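Local coordinates for protein putidaredoxin reductase (Pseudomonas putida, PDB 1Q1R) that probably passes electrons from NADH through its bound FAD to putidaredoxin, the iron-sulfur partner of cytochrome P450cam, at residues Ser49-Tyr52 and Lys56-Ala59; Asn129-Arg134 and Ala139-Arg144. All blocks are in the same frame, centred on the assembly; numbering follows the deposited sequence.

Contact 1. Residues Ser49-Tyr52 and Lys56-Ala59; sequences SKAY and KATA. With FAD (flavin-adenine dinucleotide), chain C.
Tyr52 runs the CD1-CE1 side of its ring past the backbone of Ala57-Ala59, while a single backbone bond ties Ala51 to Lys56. That bond, from Lys56 N to Ala51 O, is 2.9 Å long and straight (162° at the hydrogen, with a C=O...N angle of 165°); running from residue i+5 back to residue i, it closes a π-turn. From Tyr52 CB, the first torsion sets CG anti to the backbone N (-166°) and swings the ring beside the returning chain. Tyr52 CD1 then lies 3.3 Å from Ala57 O, approached obliquely, and 4.3 Å from Ala57 CB. Tyr52 CE1 comes next, meeting Thr58 C near the ring plane and Ala59 CA at 3.7 Å. Tyr52 OH ends 3.7 Å from Ala59 CB and is hydrogen-bonded to Glu140, while Arg143 makes a cation-pi contact with the ring. This surface turn belongs to the loop joining strand 31-35 to helix 67-72 in the FAD-binding part of a glutathione reductase fold, and the residues just before the turn reach the flavin. A phenylalanine in place of Tyr52 would keep the ring but would probably leave the Glu140 carboxylate without its hydroxyl partner. Lys50 runs extended to a bend at its last torsion, which brings NZ 2.8 Å from FAD O4, with a weaker bond of 3.3 Å from NZ to FAD N5. The same ammonium forms a salt bridge with Glu163, a lysine-glutamate pair beside the flavin as in glutathione reductase. Ser49 OG also bonds Glu163 and lies 3.5 Å from FAD C6.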
loop_
_atom_site.group_PDB
_atom_site.type_symbol
_atom_site.label_atom_id
_atom_site.label_comp_id
_atom_site.label_asym_id
_atom_site.label_seq_id
_atom_site.Cartn_x
_atom_site.Cartn_y
_atom_site.Cartn_z
ATOM N N SER A 49 4.764 10.182 -1.749
ATOM C CA SER A 49 5.447 9.881 -3.009
ATOM C C SER A 49 4.753 10.704 -4.095
ATOM O O SER A 49 4.991 10.516 -5.290
ATOM C CB SER A 49 5.376 8.388 -3.350
ATOM O OG SER A 49 4.039 7.923 -3.391
ATOM N N LYS A 50 3.907 11.634 -3.656
ATOM C CA LYS A 50 3.149 12.492 -4.556
ATOM C C LYS A 50 3.312 13.994 -4.260
ATOM O O LYS A 50 4.427 14.517 -4.313
ATOM C CB LYS A 50 1.667 12.083 -4.518
ATOM C CG LYS A 50 1.451 10.597 -4.843
ATOM C CD LYS A 50 -0.009 10.176 -4.683
ATOM C CE LYS A 50 -0.181 8.685 -4.932
ATOM N NZ LYS A 50 0.569 7.848 -3.947
ATOM N N ALA A 51 2.214 14.678 -3.941
ATOM C CA ALA A 51 2.245 16.121 -3.688
ATOM C C ALA A 51 3.134 16.591 -2.530
ATOM O O ALA A 51 3.728 17.673 -2.606
ATOM C CB ALA A 51 0.809 16.653 -3.494
ATOM N N TYR A 52 3.218 15.812 -1.455
ATOM C CA TYR A 52 4.060 16.229 -0.344
ATOM C C TYR A 52 5.526 16.077 -0.753
ATOM O O TYR A 52 6.346 16.961 -0.494
ATOM C CB TYR A 52 3.787 15.407 0.914
ATOM C CG TYR A 52 4.393 16.047 2.149
ATOM C CD1 TYR A 52 3.889 17.252 2.645
ATOM C CD2 TYR A 52 5.492 15.483 2.787
ATOM C CE1 TYR A 52 4.470 17.884 3.748
ATOM C CE2 TYR A 52 6.081 16.111 3.901
ATOM C CZ TYR A 52 5.561 17.309 4.371
ATOM O OH TYR A 52 6.121 17.930 5.462
ATOM N N LYS A 56 4.496 20.497 -2.447
ATOM C CA LYS A 56 3.354 21.344 -2.765
ATOM C C LYS A 56 2.185 21.239 -1.798
ATOM O O LYS A 56 1.171 21.907 -1.978
ATOM C CB LYS A 56 2.877 21.049 -4.188
ATOM C CG LYS A 56 3.918 21.365 -5.250
ATOM C CD LYS A 56 3.451 20.934 -6.628
ATOM C CE LYS A 56 4.510 21.227 -7.683
ATOM N NZ LYS A 56 4.785 22.691 -7.805
ATOM N N ALA A 57 2.317 20.394 -0.783
ATOM C CA ALA A 57 1.261 20.250 0.215
ATOM C C ALA A 57 1.882 20.566 1.575
ATOM O O ALA A 57 3.075 20.336 1.783
ATOM C CB ALA A 57 0.701 18.827 0.199
ATOM N N THR A 58 1.082 21.100 2.493
ATOM C CA THR A 58 1.592 21.449 3.817
ATOM C C THR A 58 1.651 20.225 4.726
ATOM O O THR A 58 0.988 19.215 4.479
ATOM C CB THR A 58 0.714 22.517 4.492
ATOM O OG1 THR A 58 -0.572 21.959 4.787
ATOM C CG2 THR A 58 0.555 23.725 3.574
ATOM N N ALA A 59 2.450 20.314 5.782
ATOM C CA ALA A 59 2.576 19.188 6.698
ATOM C C ALA A 59 1.241 18.997 7.391
ATOM O O ALA A 59 0.837 17.876 7.693
ATOM C CB ALA A 59 3.669 19.458 7.715
HETATM P PA FAD C . 1.398 1.361 8.643
HETATM O O1A FAD C . 2.736 0.746 8.466
HETATM O O2A FAD C . 1.102 2.626 7.932
HETATM O O5B FAD C . 1.123 1.597 10.203
HETATM C C5B FAD C . 1.561 0.664 11.198
HETATM C C4B FAD C . 2.171 1.445 12.375
HETATM O O4B FAD C . 2.271 0.572 13.556
HETATM C C3B FAD C . 3.608 1.886 12.056
HETATM O O3B FAD C . 3.839 3.183 12.624
HETATM C C2B FAD C . 4.449 0.866 12.783
HETATM O O2B FAD C . 5.722 1.422 13.125
HETATM C C1B FAD C . 3.631 0.644 14.038
HETATM N N9A FAD C . 4.026 -0.560 14.820
HETATM C C8A FAD C . 4.333 -1.776 14.333
HETATM N N7A FAD C . 4.658 -2.583 15.350
HETATM C C5A FAD C . 4.556 -1.882 16.476
HETATM C C6A FAD C . 4.769 -2.181 17.823
HETATM N N6A FAD C . 5.174 -3.396 18.187
HETATM N N1A FAD C . 4.570 -1.217 18.757
HETATM C C2A FAD C . 4.173 0.014 18.405
HETATM N N3A FAD C . 3.966 0.320 17.116
HETATM C C4A FAD C . 4.150 -0.604 16.142
HETATM N N1 FAD C . -2.077 2.986 -0.899
HETATM C C2 FAD C . -3.066 3.312 -1.836
HETATM O O2 FAD C . -4.149 2.729 -1.814
HETATM N N3 FAD C . -2.813 4.316 -2.788
HETATM C C4 FAD C . -1.571 4.993 -2.792
HETATM O O4 FAD C . -1.381 5.899 -3.601
HETATM C C4X FAD C . -0.580 4.662 -1.854
HETATM N N5 FAD C . 0.601 5.344 -1.815
HETATM C C5X FAD C . 1.555 5.098 -0.871
HETATM C C6 FAD C . 2.750 5.847 -0.851
HETATM C C7 FAD C . 3.727 5.609 0.143
HETATM C C7M FAD C . 5.038 6.418 0.121
HETATM C C8 FAD C . 3.501 4.616 1.129
HETATM C C8M FAD C . 4.528 4.346 2.241
HETATM C C9 FAD C . 2.310 3.868 1.108
HETATM C C9A FAD C . 1.337 4.103 0.112
HETATM N N10 FAD C . 0.121 3.368 0.083
HETATM C C10 FAD C . -0.843 3.659 -0.905
HETATM C "C1'" FAD C . -0.136 2.287 1.083
HETATM C "C2'" FAD C . -1.084 2.778 2.180
HETATM O "O2'" FAD C . -0.620 4.042 2.667
HETATM C "C3'" FAD C . -1.165 1.765 3.336
HETATM O "O3'" FAD C . -1.529 0.482 2.808
HETATM C "C4'" FAD C . -2.200 2.208 4.377
HETATM O "O4'" FAD C . -1.838 3.491 4.894
HETATM C "C5'" FAD C . -2.311 1.217 5.548
HETATM O "O5'" FAD C . -1.152 1.242 6.397
HETATM P P FAD C . -1.224 0.497 7.830
HETATM O O1P FAD C . -1.837 1.427 8.802
HETATM O O2P FAD C . -1.872 -0.817 7.623
HETATM O O3P FAD C . 0.331 0.220 8.207
#

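Contact 2. Residues Asn129-Arg134 and Ala139-Arg144; sequences NFRYLR and AECIRR. With FAD (flavin-adenine dinucleotide), chain C.
CG anti to the carbonyl carbon (chi1 -80°) and a further bend at chi2 (-88°) fold the Arg131 side chain back over Cys141, whose SG stands anti to its own backbone N. This is a β-α unit: strand 130-132, at one border of a parallel five-stranded sheet beside 241-244, is followed by helix 136-144, probably in the NADH-binding domain. The axes of the strand and of helix segment 139-144 pass 8.8 Å apart at 138°, and no hydrogen bond joins segments 129-134 and 139-144. Arg131 NE lies 3.3 Å from Cys141 SG, with Cys141 CB over one face of the guanidinium. Salt bridges to Glu137 and Asp138 hold the guanidinium at the helix, and would probably soften its repulsion with nearby Arg144. Nearer the backbone, Arg131 CB packs 3.9 Å from Ile142 CG1, and Ile142 CD1 reaches on to Leu133 CB. Leu133 CD1 presses on the backbone and CB of Ala139, 3.8 Å from Ala139 CA, while Leu133 CG meets the flavin methyl C7M. Beyond the strand, Arg134 turns its guanidinium edge to the pyrophosphate: NH2, also bridged to Asp284, donates to FAD O1A at 3.0 Å, and NE adds a weak bond of 3.4 Å to the same O1A.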
loop_
_atom_site.group_PDB
_atom_site.type_symbol
_atom_site.label_atom_id
_atom_site.label_comp_id
_atom_site.label_asym_id
_atom_site.label_seq_id
_atom_site.Cartn_x
_atom_site.Cartn_y
_atom_site.Cartn_z
ATOM N N ASN A 129 22.109 10.124 2.233
ATOM C CA ASN A 129 21.616 10.201 0.869
ATOM C C ASN A 129 21.197 8.840 0.308
ATOM O O ASN A 129 21.145 8.638 -0.902
ATOM C CB ASN A 129 22.634 10.899 -0.047
ATOM C CG ASN A 129 23.868 10.074 -0.301
ATOM O OD1 ASN A 129 24.268 9.248 0.517
ATOM N ND2 ASN A 129 24.504 10.320 -1.436
ATOM N N PHE A 130 20.907 7.910 1.211
ATOM C CA PHE A 130 20.399 6.590 0.846
ATOM C C PHE A 130 19.197 6.433 1.769
ATOM O O PHE A 130 19.350 6.458 2.988
ATOM C CB PHE A 130 21.388 5.460 1.150
ATOM C CG PHE A 130 20.848 4.091 0.806
ATOM C CD1 PHE A 130 21.086 3.528 -0.446
ATOM C CD2 PHE A 130 20.032 3.406 1.700
ATOM C CE1 PHE A 130 20.515 2.308 -0.805
ATOM C CE2 PHE A 130 19.452 2.180 1.349
ATOM C CZ PHE A 130 19.696 1.634 0.093
ATOM N N ARG A 131 18.007 6.275 1.202
ATOM C CA ARG A 131 16.808 6.145 2.018
ATOM C C ARG A 131 15.765 5.221 1.422
ATOM O O ARG A 131 15.730 5.002 0.211
ATOM C CB ARG A 131 16.141 7.516 2.204
ATOM C CG ARG A 131 16.748 8.419 3.270
ATOM C CD ARG A 131 16.130 8.147 4.637
ATOM N NE ARG A 131 16.627 9.083 5.638
ATOM C CZ ARG A 131 16.158 9.180 6.878
ATOM N NH1 ARG A 131 15.169 8.395 7.284
ATOM N NH2 ARG A 131 16.675 10.078 7.710
ATOM N N TYR A 132 14.921 4.690 2.301
ATOM C CA TYR A 132 13.779 3.874 1.914
ATOM C C TYR A 132 12.658 4.908 2.080
ATOM O O TYR A 132 12.891 5.969 2.665
ATOM C CB TYR A 132 13.568 2.713 2.893
ATOM C CG TYR A 132 14.670 1.682 2.846
ATOM C CD1 TYR A 132 15.814 1.816 3.638
ATOM C CD2 TYR A 132 14.596 0.601 1.968
ATOM C CE1 TYR A 132 16.864 0.893 3.552
ATOM C CE2 TYR A 132 15.633 -0.325 1.869
ATOM C CZ TYR A 132 16.765 -0.172 2.663
ATOM O OH TYR A 132 17.794 -1.075 2.552
ATOM N N LEU A 133 11.460 4.631 1.582
ATOM C CA LEU A 133 10.375 5.600 1.728
ATOM C C LEU A 133 9.137 5.001 2.375
ATOM O O LEU A 133 8.371 4.293 1.729
ATOM C CB LEU A 133 10.005 6.202 0.367
ATOM C CG LEU A 133 8.802 7.162 0.331
ATOM C CD1 LEU A 133 8.990 8.301 1.335
ATOM C CD2 LEU A 133 8.645 7.715 -1.081
ATOM N N ARG A 134 8.945 5.292 3.659
ATOM C CA ARG A 134 7.790 4.779 4.383
ATOM C C ARG A 134 7.332 5.771 5.456
ATOM O O ARG A 134 6.137 5.937 5.678
ATOM C CB ARG A 134 8.134 3.426 5.025
ATOM C CG ARG A 134 7.028 2.348 4.952
ATOM C CD ARG A 134 5.761 2.777 5.653
ATOM N NE ARG A 134 4.858 1.668 5.996
ATOM C CZ ARG A 134 4.149 0.947 5.127
ATOM N NH1 ARG A 134 4.222 1.179 3.824
ATOM N NH2 ARG A 134 3.318 0.016 5.577
ATOM N N ALA A 139 10.377 10.724 3.900
ATOM C CA ALA A 139 9.880 11.619 2.864
ATOM C C ALA A 139 10.525 12.997 2.893
ATOM O O ALA A 139 10.909 13.522 1.855
ATOM C CB ALA A 139 8.347 11.750 2.963
ATOM N N GLU A 140 10.648 13.585 4.078
ATOM C CA GLU A 140 11.242 14.913 4.185
ATOM C C GLU A 140 12.746 14.892 3.888
ATOM O O GLU A 140 13.269 15.813 3.253
ATOM C CB GLU A 140 10.923 15.509 5.565
ATOM C CG GLU A 140 9.403 15.572 5.789
ATOM C CD GLU A 140 8.966 16.374 7.011
ATOM O OE1 GLU A 140 9.572 16.235 8.087
ATOM O OE2 GLU A 140 7.989 17.137 6.892
ATOM N N CYS A 141 13.432 13.835 4.319
ATOM C CA CYS A 141 14.868 13.696 4.055
ATOM C C CYS A 141 15.084 13.605 2.542
ATOM O O CYS A 141 15.992 14.224 1.985
ATOM C CB CYS A 141 15.412 12.433 4.731
ATOM S SG CYS A 141 17.139 12.015 4.312
ATOM N N ILE A 142 14.240 12.826 1.875
ATOM C CA ILE A 142 14.341 12.687 0.431
ATOM C C ILE A 142 13.979 14.001 -0.274
ATOM O O ILE A 142 14.722 14.482 -1.137
ATOM C CB ILE A 142 13.408 11.564 -0.089
ATOM C CG1 ILE A 142 13.975 10.192 0.291
ATOM C CG2 ILE A 142 13.245 11.681 -1.614
ATOM C CD1 ILE A 142 12.957 9.063 0.203
ATOM N N ARG A 143 12.841 14.588 0.087
ATOM C CA ARG A 143 12.428 15.833 -0.560
ATOM C C ARG A 143 13.491 16.928 -0.513
ATOM O O ARG A 143 13.696 17.635 -1.500
ATOM C CB ARG A 143 11.142 16.380 0.052
ATOM C CG ARG A 143 10.767 17.742 -0.545
ATOM C CD ARG A 143 10.279 18.685 0.525
ATOM N NE ARG A 143 8.855 18.533 0.751
ATOM C CZ ARG A 143 8.269 18.536 1.944
ATOM N NH1 ARG A 143 8.989 18.680 3.061
ATOM N NH2 ARG A 143 6.952 18.408 2.006
ATOM N N ARG A 144 14.154 17.080 0.632
ATOM C CA ARG A 144 15.190 18.104 0.767
ATOM C C ARG A 144 16.296 17.888 -0.258
ATOM O O ARG A 144 16.988 18.825 -0.641
ATOM C CB ARG A 144 15.808 18.087 2.176
ATOM C CG ARG A 144 14.883 18.595 3.285
ATOM C CD ARG A 144 15.652 18.816 4.590
ATOM N NE ARG A 144 16.269 17.591 5.096
ATOM C CZ ARG A 144 15.671 16.723 5.906
ATOM N NH1 ARG A 144 14.427 16.933 6.320
ATOM N NH2 ARG A 144 16.319 15.634 6.304
HETATM P PA FAD C . 1.398 1.361 8.643
HETATM O O1A FAD C . 2.736 0.746 8.466
HETATM O O2A FAD C . 1.102 2.626 7.932
HETATM O O5B FAD C . 1.123 1.597 10.203
HETATM C C5B FAD C . 1.561 0.664 11.198
HETATM C C4B FAD C . 2.171 1.445 12.375
HETATM O O4B FAD C . 2.271 0.572 13.556
HETATM C C3B FAD C . 3.608 1.886 12.056
HETATM O O3B FAD C . 3.839 3.183 12.624
HETATM C C2B FAD C . 4.449 0.866 12.783
HETATM O O2B FAD C . 5.722 1.422 13.125
HETATM C C1B FAD C . 3.631 0.644 14.038
HETATM N N9A FAD C . 4.026 -0.560 14.820
HETATM C C8A FAD C . 4.333 -1.776 14.333
HETATM N N7A FAD C . 4.658 -2.583 15.350
HETATM C C5A FAD C . 4.556 -1.882 16.476
HETATM C C6A FAD C . 4.769 -2.181 17.823
HETATM N N6A FAD C . 5.174 -3.396 18.187
HETATM N N1A FAD C . 4.570 -1.217 18.757
HETATM C C2A FAD C . 4.173 0.014 18.405
HETATM N N3A FAD C . 3.966 0.320 17.116
HETATM C C4A FAD C . 4.150 -0.604 16.142
HETATM N N1 FAD C . -2.077 2.986 -0.899
HETATM C C2 FAD C . -3.066 3.312 -1.836
HETATM O O2 FAD C . -4.149 2.729 -1.814
HETATM N N3 FAD C . -2.813 4.316 -2.788
HETATM C C4 FAD C . -1.571 4.993 -2.792
HETATM O O4 FAD C . -1.381 5.899 -3.601
HETATM C C4X FAD C . -0.580 4.662 -1.854
HETATM N N5 FAD C . 0.601 5.344 -1.815
HETATM C C5X FAD C . 1.555 5.098 -0.871
HETATM C C6 FAD C . 2.750 5.847 -0.851
HETATM C C7 FAD C . 3.727 5.609 0.143
HETATM C C7M FAD C . 5.038 6.418 0.121
HETATM C C8 FAD C . 3.501 4.616 1.129
HETATM C C8M FAD C . 4.528 4.346 2.241
HETATM C C9 FAD C . 2.310 3.868 1.108
HETATM C C9A FAD C . 1.337 4.103 0.112
HETATM N N10 FAD C . 0.121 3.368 0.083
HETATM C C10 FAD C . -0.843 3.659 -0.905
HETATM C "C1'" FAD C . -0.136 2.287 1.083
HETATM C "C2'" FAD C . -1.084 2.778 2.180
HETATM O "O2'" FAD C . -0.620 4.042 2.667
HETATM C "C3'" FAD C . -1.165 1.765 3.336
HETATM O "O3'" FAD C . -1.529 0.482 2.808
HETATM C "C4'" FAD C . -2.200 2.208 4.377
HETATM O "O4'" FAD C . -1.838 3.491 4.894
HETATM C "C5'" FAD C . -2.311 1.217 5.548
HETATM O "O5'" FAD C . -1.152 1.242 6.397
HETATM P P FAD C . -1.224 0.497 7.830
HETATM O O1P FAD C . -1.837 1.427 8.802
HETATM O O2P FAD C . -1.872 -0.817 7.623
HETATM O O3P FAD C . 0.331 0.220 8.207
#

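Overall arrangement
Contacts 1 and 2 follow one another along the chain, lie on the same side of its centre and touch, their centres about 13 Å apart. The join is largely polar: Tyr52 OH is 2.5 Å from Glu140 OE2, and Arg143 NH2 lies 3.0 Å from Tyr52 O, so helix 136-144 probably grips the turn of contact 1 through two hydrogen bonds. Nearer the cofactor the join is apolar, with Ser49 CB 4.0 Å from Leu133 CD2, both residues facing the dimethyl end of the flavin. Both contacts touch the one FAD. They share its dimethyl end, and their charged groups part from there: the lysine of contact 1 goes to O4 and N5 of the isoalloxazine, the arginine of contact 2 to the pyrophosphate.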